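Local coordinates for Rho GTPase-activating protein 15 (PDB 3BYI), which switches off Rho-type GTPases, Rac1 among them, by stimulating GTP hydrolysis, which returns them to the inactive GDP-bound state, through the RhoGAP domain captured here, at residues A190-M193 and V194-N197; S60-L63 and A64-Q67. All coordinates share one frame; numbering follows the deposited sequence.

Contact 1 (A190-M193 and V194-N197)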
ATOM      1  N   ALA A 190      17.638   0.315 -12.369  1.00 48.61           N
ATOM      2  CA  ALA A 190      17.057   1.417 -13.108  1.00 42.24           C
ATOM      3  C   ALA A 190      15.840   0.942 -13.901  1.00 39.58           C
ATOM      4  O   ALA A 190      14.759   1.528 -13.825  1.00 38.50           O
ATOM      5  CB  ALA A 190      18.114   1.994 -14.047  1.00 44.59           C
ATOM      6  N   ILE A 191      16.032  -0.130 -14.670  1.00 41.07           N
ATOM      7  CA  ILE A 191      14.942  -0.717 -15.453  1.00 39.85           C
ATOM      8  C   ILE A 191      13.803  -1.220 -14.563  1.00 42.31           C
ATOM      9  O   ILE A 191      12.642  -0.905 -14.802  1.00 42.76           O
ATOM     10  CB  ILE A 191      15.471  -1.797 -16.431  1.00 40.14           C
ATOM     11  CG1 ILE A 191      16.369  -1.141 -17.493  1.00 36.35           C
ATOM     12  CG2 ILE A 191      14.332  -2.541 -17.095  1.00 44.17           C
ATOM     13  CD1 ILE A 191      16.898  -2.103 -18.576  1.00 38.71           C
ATOM     14  N   HIS A 192      14.117  -1.958 -13.507  1.00 46.13           N
ATOM     15  CA  HIS A 192      13.052  -2.483 -12.630  1.00 47.66           C
ATOM     16  C   HIS A 192      12.247  -1.358 -11.945  1.00 45.35           C
ATOM     17  O   HIS A 192      11.037  -1.480 -11.689  1.00 39.09           O
ATOM     18  CB  HIS A 192      13.611  -3.496 -11.609  1.00 50.14           C
ATOM     19  CG  HIS A 192      13.933  -4.841 -12.201  1.00 58.28           C
ATOM     20  ND1 HIS A 192      14.539  -5.851 -11.481  1.00 65.52           N
ATOM     21  CD2 HIS A 192      13.746  -5.336 -13.451  1.00 69.41           C
ATOM     22  CE1 HIS A 192      14.695  -6.911 -12.260  1.00 62.45           C
ATOM     23  NE2 HIS A 192      14.232  -6.622 -13.461  1.00 57.79           N
ATOM     24  N   MET A 193      12.933  -0.260 -11.654  1.00 44.55           N
ATOM     25  CA  MET A 193      12.279   0.906 -11.077  1.00 46.24           C
ATOM     26  C   MET A 193      11.274   1.557 -12.059  1.00 41.36           C
ATOM     27  O   MET A 193      10.170   1.938 -11.692  1.00 40.64           O
ATOM     28  CB  MET A 193      13.327   1.912 -10.590  1.00 47.81           C
ATOM     29  CG  MET A 193      14.075   1.443  -9.318  1.00 57.17           C
ATOM     30  SD  MET A 193      15.395   2.556  -8.742  1.00 67.05           S
ATOM     31  CE  MET A 193      16.737   2.238  -9.873  1.00 66.79           C
ATOM     32  N   VAL A 194      11.641   1.665 -13.320  1.00 41.81           N
ATOM     33  CA  VAL A 194      10.686   2.133 -14.329  1.00 42.41           C
ATOM     34  C   VAL A 194       9.517   1.162 -14.485  1.00 42.24           C
ATOM     35  O   VAL A 194       8.375   1.583 -14.625  1.00 42.77           O
ATOM     36  CB  VAL A 194      11.368   2.386 -15.689  1.00 44.07           C
ATOM     37  CG1 VAL A 194      10.389   3.014 -16.719  1.00 36.60           C
ATOM     38  CG2 VAL A 194      12.558   3.340 -15.469  1.00 49.72           C
ATOM     39  N   TYR A 195       9.802  -0.132 -14.495  1.00 42.51           N
ATOM     40  CA  TYR A 195       8.764  -1.140 -14.670  1.00 43.02           C
ATOM     41  C   TYR A 195       7.678  -0.981 -13.617  1.00 44.87           C
ATOM     42  O   TYR A 195       6.493  -0.960 -13.928  1.00 45.31           O
ATOM     43  CB  TYR A 195       9.319  -2.534 -14.524  1.00 42.77           C
ATOM     44  CG  TYR A 195      10.102  -3.092 -15.681  1.00 44.22           C
ATOM     45  CD1 TYR A 195      10.145  -2.468 -16.923  1.00 41.35           C
ATOM     46  CD2 TYR A 195      10.768  -4.306 -15.527  1.00 39.56           C
ATOM     47  CE1 TYR A 195      10.871  -3.029 -17.976  1.00 42.75           C
ATOM     48  CE2 TYR A 195      11.491  -4.866 -16.560  1.00 40.30           C
ATOM     49  CZ  TYR A 195      11.539  -4.242 -17.784  1.00 44.42           C
ATOM     50  OH  TYR A 195      12.259  -4.849 -18.788  1.00 42.43           O
ATOM     51  N   GLN A 196       8.085  -0.909 -12.363  1.00 44.19           N
ATOM     52  CA  GLN A 196       7.130  -0.879 -11.300  1.00 43.35           C
ATOM     53  C   GLN A 196       6.344   0.430 -11.215  1.00 43.98           C
ATOM     54  O   GLN A 196       5.142   0.411 -10.948  1.00 43.61           O
ATOM     55  CB  GLN A 196       7.802  -1.196  -9.983  1.00 46.27           C
ATOM     56  CG  GLN A 196       8.758  -0.174  -9.468  1.00 44.39           C
ATOM     57  CD  GLN A 196       9.539  -0.733  -8.303  1.00 50.09           C
ATOM     58  OE1 GLN A 196       9.254  -1.832  -7.840  1.00 53.83           O
ATOM     59  NE2 GLN A 196      10.514   0.014  -7.818  1.00 42.12           N
ATOM     60  N   ASN A 197       7.001   1.558 -11.460  1.00 43.05           N
ATOM     61  CA  ASN A 197       6.311   2.838 -11.508  1.00 42.79           C
ATOM     62  C   ASN A 197       5.304   2.915 -12.676  1.00 42.76           C
ATOM     63  O   ASN A 197       4.216   3.476 -12.538  1.00 40.54           O
ATOM     64  CB  ASN A 197       7.327   3.963 -11.639  1.00 43.42           C
ATOM     65  CG  ASN A 197       8.146   4.119 -10.383  1.00 48.20           C
ATOM     66  OD1 ASN A 197       8.067   3.282  -9.506  1.00 42.73           O
ATOM     67  ND2 ASN A 197       8.942   5.175 -10.296  1.00 35.99           N
TER
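Ala-190 opens the run by taking the backbone N of Val-194 on its carbonyl O, and CG2 of Val-194 lies against the same oxygen at 3.3 Å. Ile-191 makes the distinctive side-chain contact. Its CG2, set anti to the backbone N (CG1 at chi1 -66°), sits over one face of the Tyr-195 ring, displaced from the ring centre, and comes within 3.3 Å of Tyr-195 CZ. It is a CH-pi contact, 3.7 Å from CG2 to the ring centroid, and the two side chains run side by side in the same direction. The backbone O of Ile-191 meanwhile accepts from Tyr-195 N at 3.0 Å. His-192 approaches the same ring obliquely, its CD2 3.8 Å from CD2 of Tyr-195, with the planes inclined at 34°; its O accepts from Gln-196 N, and its ND1 makes a weak bond to the carbonyl of Ala-182. An alanine in place of Tyr-195 would probably leave Ile-191 CG2 without its ring face and Lys-121 without its weak hydroxyl partner, and open a gap beside Phe-113 and Val-117 of helix 110-120. Met-193 has its CG alongside the amide of Gln-196, 4.1 Å from NE2, while its carbonyl O accepts from Asn-197 N. The buried Gln-196 amide is gripped at both ends, by Glu-183 at NE2 and Ala-182 N at OE1, which fixes its rotation. Four successive i to i+4 backbone bonds, with Ile-191 and Tyr-195 paired at the same spacing, are the pattern of an alpha-helix, here the first turns of helix 189-205 in the all-helical RhoGAP domain.

Contact 2 (S60-L63 and A64-Q67)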
ATOM      1  N   SER A  60       6.423  13.037   4.368  1.00 51.62           N
ATOM      2  CA  SER A  60       6.641  12.076   5.464  1.00 51.80           C
ATOM      3  C   SER A  60       6.073  12.614   6.747  1.00 49.31           C
ATOM      4  O   SER A  60       6.281  13.754   7.077  1.00 52.68           O
ATOM      5  CB  SER A  60       8.132  11.863   5.708  1.00 50.08           C
ATOM      6  OG  SER A  60       8.756  11.425   4.534  1.00 60.95           O
ATOM      7  N   GLY A  61       5.349  11.792   7.477  1.00 50.71           N
ATOM      8  CA  GLY A  61       4.971  12.148   8.831  1.00 50.27           C
ATOM      9  C   GLY A  61       6.094  11.830   9.797  1.00 47.72           C
ATOM     10  O   GLY A  61       7.077  11.162   9.444  1.00 49.02           O
ATOM     11  N   ASN A  62       5.947  12.329  11.016  1.00 45.81           N
ATOM     12  CA  ASN A  62       6.892  12.069  12.108  1.00 45.99           C
ATOM     13  C   ASN A  62       7.032  10.552  12.348  1.00 44.96           C
ATOM     14  O   ASN A  62       6.062   9.905  12.763  1.00 43.25           O
ATOM     15  CB  ASN A  62       6.386  12.786  13.384  1.00 44.44           C
ATOM     16  CG  ASN A  62       7.305  12.596  14.589  1.00 48.38           C
ATOM     17  OD1 ASN A  62       7.383  11.520  15.193  1.00 50.52           O
ATOM     18  ND2 ASN A  62       7.995  13.650  14.948  1.00 54.19           N
ATOM     19  N   LEU A  63       8.224   9.992  12.072  1.00 43.38           N
ATOM     20  CA  LEU A  63       8.402   8.543  12.073  1.00 40.13           C
ATOM     21  C   LEU A  63       8.223   7.981  13.479  1.00 41.04           C
ATOM     22  O   LEU A  63       7.636   6.902  13.659  1.00 39.58           O
ATOM     23  CB  LEU A  63       9.716   8.126  11.461  1.00 41.04           C
ATOM     24  CG  LEU A  63       9.916   6.628  11.204  1.00 43.26           C
ATOM     25  CD1 LEU A  63       8.776   6.009  10.400  1.00 41.18           C
ATOM     26  CD2 LEU A  63      11.224   6.450  10.477  1.00 38.95           C
ATOM     27  N   ALA A  64       8.674   8.727  14.484  1.00 40.12           N
ATOM     28  CA  ALA A  64       8.420   8.334  15.885  1.00 40.27           C
ATOM     29  C   ALA A  64       6.915   8.179  16.192  1.00 40.57           C
ATOM     30  O   ALA A  64       6.530   7.277  16.913  1.00 39.98           O
ATOM     31  CB  ALA A  64       9.038   9.336  16.834  1.00 37.46           C
ATOM     32  N   THR A  65       6.067   9.054  15.637  1.00 41.02           N
ATOM     33  CA  THR A  65       4.617   8.940  15.804  1.00 40.41           C
ATOM     34  C   THR A  65       4.054   7.804  14.972  1.00 41.24           C
ATOM     35  O   THR A  65       3.139   7.126  15.420  1.00 42.68           O
ATOM     36  CB  THR A  65       3.853  10.263  15.459  1.00 42.20           C
ATOM     37  OG1 THR A  65       4.495  11.359  16.118  1.00 42.37           O
ATOM     38  CG2 THR A  65       2.404  10.193  15.924  1.00 39.78           C
ATOM     39  N   ILE A  66       4.568   7.606  13.756  1.00 43.19           N
ATOM     40  CA  ILE A  66       4.189   6.434  12.945  1.00 41.26           C
ATOM     41  C   ILE A  66       4.508   5.146  13.691  1.00 44.64           C
ATOM     42  O   ILE A  66       3.702   4.219  13.717  1.00 45.40           O
ATOM     43  CB  ILE A  66       4.903   6.408  11.597  1.00 44.29           C
ATOM     44  CG1 ILE A  66       4.403   7.590  10.740  1.00 42.59           C
ATOM     45  CG2 ILE A  66       4.681   5.050  10.907  1.00 38.68           C
ATOM     46  CD1 ILE A  66       5.275   7.933   9.524  1.00 37.74           C
ATOM     47  N   GLN A  67       5.687   5.087  14.304  1.00 45.15           N
ATOM     48  CA  GLN A  67       6.119   3.899  15.022  1.00 43.10           C
ATOM     49  C   GLN A  67       5.179   3.596  16.198  1.00 44.10           C
ATOM     50  O   GLN A  67       4.877   2.428  16.485  1.00 42.81           O
ATOM     51  CB  GLN A  67       7.586   4.038  15.463  1.00 41.28           C
ATOM     52  CG  GLN A  67       8.604   3.964  14.292  1.00 45.22           C
ATOM     53  CD  GLN A  67       8.790   2.538  13.687  1.00 39.07           C
ATOM     54  OE1 GLN A  67       7.940   1.690  13.848  1.00 52.99           O
ATOM     55  NE2 GLN A  67       9.904   2.300  13.006  1.00 44.76           N
TER
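Asn-62 and Thr-65 meet where the chain turns into helix 63-74, and polar groups are closely gathered there. OD1 of Asn-62 receives the backbone N-H of Thr-65 at 2.8 Å, on a lone pair and in the plane of the amide carbonyl, although the N-H...O angle is only 144°. With CG anti to the backbone N (chi1 -179°), the Asn-62 amide swings forward over the first turn. OG1 of Thr-65 lies 3.0 Å from the same OD1, a weak and unsettled bond, the two side chains crossing at about a right angle. The main chain adds a second grip: the carbonyl O of Asn-62 takes Ile-66 N at 2.9 Å, nearly straight, and Thr-65 N weakly, while Gln-67 N reaches Leu-63 O at 2.7 Å. Buried Ile-66 rests its CD1 3.7 Å from the O of Gly-61 and packs on Val-91 and Met-98 of helix 89-102; the more exposed Leu-63, also on Met-98, touches Ile-66 CB with CD1 more loosely at 4.1 Å. Asn-62, Ala-64 and Gln-67 face solvent instead: Ala-64 CB merely lies near Asn-62 OD1, and the bent Gln-67 chain meets Leu-63 O through CB and CG. Asn-62 is thus the N-cap. Its carboxamide oxygen supplies an acceptor to a first-turn N-H that lacks an i-4 helical carbonyl, and the partial negative charge there is likely to suit the positive end of the helix dipole.

Contact 2 comes first along the chain, at the start of helix 63-74, and contact 1 follows much later, in the opening turns of helix 189-205. Their centres lie 27 Å apart and their nearest atoms about 16 Å, so the two do not touch; each sits near the surface of the single RhoGAP domain. Contact 2 packs against helix 89-102, contact 1 against helices 110-120 and 168-180. The predicted arginine finger, Arg-58, lies at a moderate distance from both: its side chain is about 11 Å from Gly-61, close in sequence, and about 12 Å from the side chain of Asn-197. Neither contact includes the finger, and both are structural packing of the domain.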